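Local coordinates for protein ribonuclease J (Methanolobus psychrophilus R15, PDB 5HAB) that probably degrades RNA from its 5' end as an exoribonuclease of the metallo-beta-lactamase and beta-CASP family, at residues B[45-50]-B[162-167]; B[95-100]-B[120-125]. The protein carries 1 engineered substitution. One frame throughout, in Å; residues are numbered along the deposited sequence.

Contact 1 (B[45-50]-B[162-167]); sequences RVNEDI and TKDITI
Two beta-hairpin turns from different sheets of the metallo-beta-lactamase domain face each other here, and Ile165 of one plugs against Val46 and Asp49 of the other. The first turn joins strands 41-46 and 49-53: Val46 N and Asp49 O are 2.8 Å apart, Asp49 N bonds back to Val46 O, and Asn47 with Glu48 fills a two-residue loop close to type II'. The facing loop, Lys163-Asp164, is type I-like and is closed by a bond from Thr162 N to Ile165 O and a weak one from Ile165 N to Thr162 O.

Val46 and Ile165 reach toward each other tip to tip. With CG1 anti to the carbonyl carbon (chi1 -62°) and the chain extended beyond it (chi2 176°), Ile165 sends CD1 straight out to the hairpin. Ile165 CD1 lies 3.6 Å from Val46 CB and 3.5 Å from Asp49 CB, so it sits against both residues of the pair that closes the turn, and Val46 CG2 also packs against it.

Farther toward the surface the contact becomes polar and looser. Asp49 and Thr162 approach from opposite directions, and Asp49 OD2 stands 3.6 Å from Thr162 OG1, with Thr162 CG2 equally near. The stronger partner of this carboxylate is Arg98, in a salt bridge through OD1. Asn47 ND2 comes to 4.5 Å from Asp164 OD2, while Asn47 OD1 accepts a bond from Glu25 N. Arg45 NH1 donates to Asn47 O at 3.0 Å, nearly in the guanidinium plane, and also forms a salt bridge with Glu25.

Thr186 and Ile184 of strand 179-186 touch Val46 and Ile165 respectively. This is packing at the outer end of the sheet-on-sheet interface of the alpha-beta/beta-alpha sandwich that defines the metallo-beta-lactamase fold.

Contact 2 (B[95-100]-B[120-125]); sequences GNVRAI and YAAPII
Ile100 and Ile124 pair as neighbours on parallel strands of a mixed sheet, and Ile100 bonds through both its N-H and its carbonyl oxygen, to the residues before and after Ile124. Ile100 N donates to Pro123 O at 3.0 Å, nearly along the C=O axis, and Ile100 O takes the N-H of Ile125 at 2.7 Å, tilted 25° from the carbonyl plane. Ile124 CA adds a CA-H...O contact to Ile100 O at 3.2 Å.

Around these bonds the side chains close in. Ala99 CB meets Ile125 CD1 at 3.7 Å, and on the face that carries Ile100 and Ile124, Ile100 CB lies beside Ile124 CG1. Before the strands join, Ala122 CB presses on the Arg98-Ala99 peptide, 3.5 Å from Arg98 C, and Val97 CG2 reaches Tyr120 CD1 obliquely, also at 3.5 Å.

Farther out, an inverse gamma turn centred on Ala121 bends the chain into line. Its carbonyl takes a bond from a water that also accepts from Arg98 NH1, whose NE holds Asp49. Asp87 anchors Tyr120 OH, and Asn148 ND2 bonds Ala122 O. Helices 107-110 and 113-116 lie between the paired strands in sequence, giving a beta-alpha-beta crossover of the metallo-beta-lactamase fold.

Overall arrangement
From the N terminus, after strand 24-32 the chain makes the hairpin of strands 41-46 and 49-53, half of contact 1, then enters strand 96-102. Contact 2 closes a short loop when the chain returns through two small helices to strand 124-126. Only at 162-167 does it meet that hairpin again, so contact 1 encloses contact 2. They touch directly: Ile50 N and Asn96 O, 2.7 Å apart, probably bond, as do Ile50 O and Arg98 N, making 49-53 and 96-102 neighbours in one sheet. Contact 2 adds strand 124-126 to this sheet beside 96-102; contact 1 ties the turn between 41-46 and 49-53 to the second sheet, whose Ile167 also packs on Ile125.

Contact 1 (B[45-50]-B[162-167])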
ATOM      1  N   ARG B  45     -36.371  12.253  14.197  1.00 39.23           N
ATOM      2  CA  ARG B  45     -37.618  12.988  14.322  1.00 44.09           C
ATOM      3  C   ARG B  45     -38.782  12.007  14.374  1.00 37.83           C
ATOM      4  O   ARG B  45     -38.917  11.156  13.509  1.00 40.13           O
ATOM      5  CB  ARG B  45     -37.794  13.961  13.148  1.00 34.18           C
ATOM      6  CG  ARG B  45     -39.094  14.755  13.169  1.00 42.24           C
ATOM      7  CD  ARG B  45     -39.158  15.768  12.027  1.00 34.17           C
ATOM      8  NE  ARG B  45     -39.036  15.126  10.720  1.00 39.23           N
ATOM      9  CZ  ARG B  45     -39.997  14.417  10.134  1.00 47.04           C
ATOM     10  NH1 ARG B  45     -41.169  14.255  10.733  1.00 42.86           N
ATOM     11  NH2 ARG B  45     -39.787  13.867   8.945  1.00 45.16           N
ATOM     12  N   VAL B  46     -39.593  12.094  15.418  1.00 41.03           N
ATOM     13  CA  VAL B  46     -40.854  11.373  15.459  1.00 37.49           C
ATOM     14  C   VAL B  46     -41.980  12.403  15.401  1.00 47.64           C
ATOM     15  O   VAL B  46     -42.227  13.136  16.369  1.00 49.25           O
ATOM     16  CB  VAL B  46     -40.961  10.480  16.693  1.00 46.87           C
ATOM     17  CG1 VAL B  46     -42.130   9.515  16.541  1.00 41.95           C
ATOM     18  CG2 VAL B  46     -39.659   9.722  16.909  1.00 39.61           C
ATOM     19  N   ASN B  47     -42.621  12.477  14.239  1.00 45.83           N
ATOM     20  CA  ASN B  47     -43.642  13.479  13.951  1.00 48.12           C
ATOM     21  C   ASN B  47     -43.067  14.892  14.086  1.00 45.92           C
ATOM     22  O   ASN B  47     -42.498  15.419  13.130  1.00 53.90           O
ATOM     23  CB  ASN B  47     -44.852  13.263  14.861  1.00 39.09           C
ATOM     24  CG  ASN B  47     -45.520  11.923  14.608  1.00 37.87           C
ATOM     25  OD1 ASN B  47     -45.579  11.454  13.471  1.00 54.09           O
ATOM     26  ND2 ASN B  47     -45.994  11.284  15.667  1.00 38.43           N
ATOM     27  N   GLU B  48     -43.209  15.514  15.252  1.00 43.24           N
ATOM     28  CA  GLU B  48     -42.668  16.862  15.434  1.00 45.75           C
ATOM     29  C   GLU B  48     -41.784  16.969  16.674  1.00 41.88           C
ATOM     30  O   GLU B  48     -41.395  18.067  17.070  1.00 46.08           O
ATOM     31  CB  GLU B  48     -43.792  17.899  15.510  1.00 51.26           C
ATOM     32  CG  GLU B  48     -44.692  17.928  14.283  1.00 54.89           C
ATOM     33  CD  GLU B  48     -45.560  19.174  14.220  1.00 65.03           C
ATOM     34  OE1 GLU B  48     -45.866  19.629  13.097  1.00 67.86           O
ATOM     35  OE2 GLU B  48     -45.947  19.690  15.292  1.00 62.21           O
ATOM     36  N   ASP B  49     -41.452  15.830  17.273  1.00 41.50           N
ATOM     37  CA  ASP B  49     -40.504  15.808  18.383  1.00 40.56           C
ATOM     38  C   ASP B  49     -39.172  15.229  17.919  1.00 47.10           C
ATOM     39  O   ASP B  49     -39.151  14.287  17.140  1.00 42.82           O
ATOM     40  CB  ASP B  49     -41.069  15.005  19.551  1.00 47.65           C
ATOM     41  CG  ASP B  49     -42.219  15.714  20.240  1.00 59.16           C
ATOM     42  OD1 ASP B  49     -42.131  16.947  20.426  1.00 54.24           O
ATOM     43  OD2 ASP B  49     -43.218  15.040  20.573  1.00 57.15           O
ATOM     44  N   ILE B  50     -38.060  15.805  18.369  1.00 44.52           N
ATOM     45  CA  ILE B  50     -36.744  15.387  17.889  1.00 34.99           C
ATOM     46  C   ILE B  50     -35.848  14.887  19.021  1.00 36.94           C
ATOM     47  O   ILE B  50     -35.716  15.541  20.051  1.00 45.93           O
ATOM     48  CB  ILE B  50     -36.052  16.535  17.130  1.00 42.30           C
ATOM     49  CG1 ILE B  50     -36.921  17.001  15.961  1.00 39.51           C
ATOM     50  CG2 ILE B  50     -34.675  16.101  16.637  1.00 32.63           C
ATOM     51  CD1 ILE B  50     -36.349  18.187  15.219  1.00 28.41           C
ATOM     52  N   THR B 162     -42.261  11.423  25.888  1.00 53.83           N
ATOM     53  CA  THR B 162     -43.467  11.930  25.259  1.00 50.35           C
ATOM     54  C   THR B 162     -44.512  10.816  25.341  1.00 51.48           C
ATOM     55  O   THR B 162     -44.161   9.662  25.581  1.00 56.31           O
ATOM     56  CB  THR B 162     -43.166  12.361  23.784  1.00 54.60           C
ATOM     57  OG1 THR B 162     -42.425  13.588  23.787  1.00 58.72           O
ATOM     58  CG2 THR B 162     -44.423  12.555  22.948  1.00 57.88           C
ATOM     59  N   LYS B 163     -45.788  11.162  25.192  1.00 69.14           N
ATOM     60  CA  LYS B 163     -46.864  10.176  25.127  1.00 66.58           C
ATOM     61  C   LYS B 163     -46.589   9.142  24.030  1.00 68.70           C
ATOM     62  O   LYS B 163     -47.100   8.023  24.073  1.00 63.23           O
ATOM     63  CB  LYS B 163     -48.204  10.870  24.861  1.00 78.44           C
ATOM     64  CG  LYS B 163     -48.565  11.968  25.855  1.00 97.37           C
ATOM     65  CD  LYS B 163     -49.914  12.597  25.516  1.00109.34           C
ATOM     66  CE  LYS B 163     -50.492  13.383  26.689  1.00 94.66           C
ATOM     67  NZ  LYS B 163     -49.773  14.667  26.919  1.00 98.54           N
ATOM     68  N   ASP B 164     -45.769   9.531  23.056  1.00 60.99           N
ATOM     69  CA  ASP B 164     -45.535   8.739  21.855  1.00 58.98           C
ATOM     70  C   ASP B 164     -44.085   8.270  21.709  1.00 62.71           C
ATOM     71  O   ASP B 164     -43.769   7.488  20.815  1.00 51.26           O
ATOM     72  CB  ASP B 164     -45.927   9.548  20.617  1.00 68.19           C
ATOM     73  CG  ASP B 164     -47.427   9.615  20.416  1.00 69.53           C
ATOM     74  OD1 ASP B 164     -48.145   8.772  20.994  1.00 67.66           O
ATOM     75  OD2 ASP B 164     -47.887  10.508  19.673  1.00 59.72           O
ATOM     76  N   ILE B 165     -43.204   8.749  22.578  1.00 51.22           N
ATOM     77  CA  ILE B 165     -41.778   8.496  22.428  1.00 40.37           C
ATOM     78  C   ILE B 165     -41.171   7.984  23.725  1.00 46.09           C
ATOM     79  O   ILE B 165     -41.263   8.652  24.758  1.00 50.31           O
ATOM     80  CB  ILE B 165     -41.036   9.771  21.973  1.00 43.80           C
ATOM     81  CG1 ILE B 165     -41.535  10.232  20.604  1.00 40.48           C
ATOM     82  CG2 ILE B 165     -39.532   9.550  21.975  1.00 41.21           C
ATOM     83  CD1 ILE B 165     -40.907  11.519  20.152  1.00 34.57           C
ATOM     84  N   THR B 166     -40.550   6.806  23.683  1.00 50.85           N
ATOM     85  CA  THR B 166     -39.752   6.363  24.835  1.00 47.96           C
ATOM     86  C   THR B 166     -38.338   6.002  24.393  1.00 52.51           C
ATOM     87  O   THR B 166     -38.128   5.575  23.265  1.00 46.04           O
ATOM     88  CB  THR B 166     -40.370   5.150  25.566  1.00 52.84           C
ATOM     89  OG1 THR B 166     -40.309   3.995  24.721  1.00 58.45           O
ATOM     90  CG2 THR B 166     -41.814   5.422  25.959  1.00 42.13           C
ATOM     91  N   ILE B 167     -37.371   6.162  25.289  1.00 51.72           N
ATOM     92  CA  ILE B 167     -35.988   5.848  24.974  1.00 36.17           C
ATOM     93  C   ILE B 167     -35.474   4.694  25.828  1.00 47.22           C
ATOM     94  O   ILE B 167     -35.475   4.767  27.056  1.00 49.68           O
ATOM     95  CB  ILE B 167     -35.105   7.093  25.160  1.00 41.75           C
ATOM     96  CG1 ILE B 167     -35.415   8.131  24.080  1.00 38.16           C
ATOM     97  CG2 ILE B 167     -33.632   6.720  25.155  1.00 37.73           C
ATOM     98  CD1 ILE B 167     -34.675   9.438  24.269  1.00 41.89           C
TER

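Contact 2 (B[95-100]-B[120-125])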
ATOM      1  N   GLY B  95     -39.498  20.135  13.465  1.00 41.10           N
ATOM      2  CA  GLY B  95     -39.744  19.587  14.785  1.00 33.79           C
ATOM      3  C   GLY B  95     -39.018  20.309  15.902  1.00 39.75           C
ATOM      4  O   GLY B  95     -38.238  21.229  15.660  1.00 42.19           O
ATOM      5  N   ASN B  96     -39.263  19.884  17.135  1.00 41.54           N
ATOM      6  CA  ASN B  96     -38.595  20.488  18.281  1.00 51.70           C
ATOM      7  C   ASN B  96     -37.786  19.443  19.029  1.00 42.08           C
ATOM      8  O   ASN B  96     -38.267  18.338  19.290  1.00 33.69           O
ATOM      9  CB  ASN B  96     -39.608  21.143  19.224  1.00 49.21           C
ATOM     10  CG  ASN B  96     -40.480  22.161  18.519  1.00 60.08           C
ATOM     11  OD1 ASN B  96     -40.036  23.271  18.223  1.00 50.27           O
ATOM     12  ND2 ASN B  96     -41.730  21.794  18.254  1.00 53.37           N
ATOM     13  N   VAL B  97     -36.560  19.808  19.384  1.00 42.13           N
ATOM     14  CA  VAL B  97     -35.660  18.894  20.072  1.00 40.93           C
ATOM     15  C   VAL B  97     -36.101  18.701  21.514  1.00 36.58           C
ATOM     16  O   VAL B  97     -36.182  19.657  22.288  1.00 35.89           O
ATOM     17  CB  VAL B  97     -34.208  19.398  19.997  1.00 48.19           C
ATOM     18  CG1 VAL B  97     -33.291  18.480  20.784  1.00 35.97           C
ATOM     19  CG2 VAL B  97     -33.763  19.493  18.540  1.00 27.17           C
ATOM     20  N   ARG B  98     -36.380  17.451  21.869  1.00 32.01           N
ATOM     21  CA  ARG B  98     -36.884  17.126  23.193  1.00 29.33           C
ATOM     22  C   ARG B  98     -35.833  16.486  24.092  1.00 47.57           C
ATOM     23  O   ARG B  98     -35.972  16.504  25.315  1.00 41.63           O
ATOM     24  CB  ARG B  98     -38.094  16.194  23.074  1.00 31.90           C
ATOM     25  CG  ARG B  98     -39.278  16.791  22.323  1.00 35.31           C
ATOM     26  CD  ARG B  98     -39.849  18.005  23.050  1.00 49.28           C
ATOM     27  NE  ARG B  98     -40.907  18.669  22.290  1.00 65.96           N
ATOM     28  CZ  ARG B  98     -41.397  19.873  22.582  1.00 79.00           C
ATOM     29  NH1 ARG B  98     -40.925  20.552  23.620  1.00 56.87           N
ATOM     30  NH2 ARG B  98     -42.358  20.401  21.834  1.00 62.42           N
ATOM     31  N   ALA B  99     -34.787  15.922  23.492  1.00 40.45           N
ATOM     32  CA  ALA B  99     -33.726  15.284  24.270  1.00 26.80           C
ATOM     33  C   ALA B  99     -32.448  15.122  23.459  1.00 45.55           C
ATOM     34  O   ALA B  99     -32.478  15.076  22.232  1.00 35.43           O
ATOM     35  CB  ALA B  99     -34.187  13.928  24.794  1.00 32.51           C
ATOM     36  N   ILE B 100     -31.326  15.038  24.163  1.00 40.95           N
ATOM     37  CA  ILE B 100     -30.031  14.784  23.551  1.00 40.54           C
ATOM     38  C   ILE B 100     -29.427  13.518  24.151  1.00 41.70           C
ATOM     39  O   ILE B 100     -29.072  13.496  25.326  1.00 40.06           O
ATOM     40  CB  ILE B 100     -29.096  15.980  23.738  1.00 38.95           C
ATOM     41  CG1 ILE B 100     -29.688  17.220  23.064  1.00 38.51           C
ATOM     42  CG2 ILE B 100     -27.711  15.666  23.198  1.00 34.40           C
ATOM     43  CD1 ILE B 100     -28.833  18.462  23.215  1.00 27.72           C
ATOM     44  N   TYR B 120     -30.092  24.102  22.689  1.00 53.95           N
ATOM     45  CA  TYR B 120     -31.326  23.327  22.657  1.00 44.16           C
ATOM     46  C   TYR B 120     -31.964  23.281  24.039  1.00 51.38           C
ATOM     47  O   TYR B 120     -31.275  23.128  25.048  1.00 44.85           O
ATOM     48  CB  TYR B 120     -31.067  21.910  22.135  1.00 48.32           C
ATOM     49  CG  TYR B 120     -30.534  21.884  20.723  1.00 45.05           C
ATOM     50  CD1 TYR B 120     -31.396  21.900  19.632  1.00 41.70           C
ATOM     51  CD2 TYR B 120     -29.168  21.871  20.479  1.00 43.09           C
ATOM     52  CE1 TYR B 120     -30.910  21.888  18.338  1.00 37.01           C
ATOM     53  CE2 TYR B 120     -28.673  21.862  19.190  1.00 39.28           C
ATOM     54  CZ  TYR B 120     -29.545  21.869  18.124  1.00 43.70           C
ATOM     55  OH  TYR B 120     -29.043  21.858  16.844  1.00 43.94           O
ATOM     56  N   ALA B 121     -33.285  23.429  24.072  1.00 62.09           N
ATOM     57  CA  ALA B 121     -34.043  23.353  25.314  1.00 61.59           C
ATOM     58  C   ALA B 121     -34.389  21.901  25.619  1.00 63.79           C
ATOM     59  O   ALA B 121     -35.549  21.489  25.547  1.00 48.73           O
ATOM     60  CB  ALA B 121     -35.301  24.202  25.225  1.00 65.58           C
ATOM     61  N   ALA B 122     -33.361  21.123  25.940  1.00 61.52           N
ATOM     62  CA  ALA B 122     -33.516  19.689  26.135  1.00 46.06           C
ATOM     63  C   ALA B 122     -32.484  19.164  27.128  1.00 33.56           C
ATOM     64  O   ALA B 122     -31.376  19.692  27.214  1.00 37.23           O
ATOM     65  CB  ALA B 122     -33.398  18.956  24.795  1.00 40.30           C
ATOM     66  N   PRO B 123     -32.858  18.142  27.908  1.00 38.10           N
ATOM     67  CA  PRO B 123     -31.911  17.462  28.796  1.00 42.90           C
ATOM     68  C   PRO B 123     -30.983  16.531  28.017  1.00 55.14           C
ATOM     69  O   PRO B 123     -31.334  16.086  26.925  1.00 41.67           O
ATOM     70  CB  PRO B 123     -32.821  16.661  29.719  1.00 37.58           C
ATOM     71  CG  PRO B 123     -33.977  16.322  28.852  1.00 29.09           C
ATOM     72  CD  PRO B 123     -34.187  17.509  27.943  1.00 32.94           C
ATOM     73  N   ILE B 124     -29.820  16.233  28.583  1.00 50.78           N
ATOM     74  CA  ILE B 124     -28.900  15.272  27.994  1.00 34.58           C
ATOM     75  C   ILE B 124     -29.069  13.935  28.697  1.00 51.75           C
ATOM     76  O   ILE B 124     -28.959  13.865  29.913  1.00 56.20           O
ATOM     77  CB  ILE B 124     -27.454  15.767  28.090  1.00 42.96           C
ATOM     78  CG1 ILE B 124     -27.282  17.055  27.284  1.00 27.23           C
ATOM     79  CG2 ILE B 124     -26.495  14.691  27.610  1.00 44.57           C
ATOM     80  CD1 ILE B 124     -25.937  17.715  27.468  1.00 29.76           C
ATOM     81  N   ILE B 125     -29.343  12.875  27.946  1.00 36.07           N
ATOM     82  CA  ILE B 125     -29.570  11.572  28.556  1.00 41.94           C
ATOM     83  C   ILE B 125     -28.376  10.671  28.271  1.00 60.45           C
ATOM     84  O   ILE B 125     -27.933  10.560  27.124  1.00 39.31           O
ATOM     85  CB  ILE B 125     -30.866  10.929  28.056  1.00 39.48           C
ATOM     86  CG1 ILE B 125     -32.040  11.898  28.203  1.00 50.62           C
ATOM     87  CG2 ILE B 125     -31.136   9.633  28.807  1.00 43.82           C
ATOM     88  CD1 ILE B 125     -33.280  11.464  27.445  1.00 50.43           C
TER
HETATM   89  O   HOH W   1     -38.235  20.811  24.801  1.00 47.03           O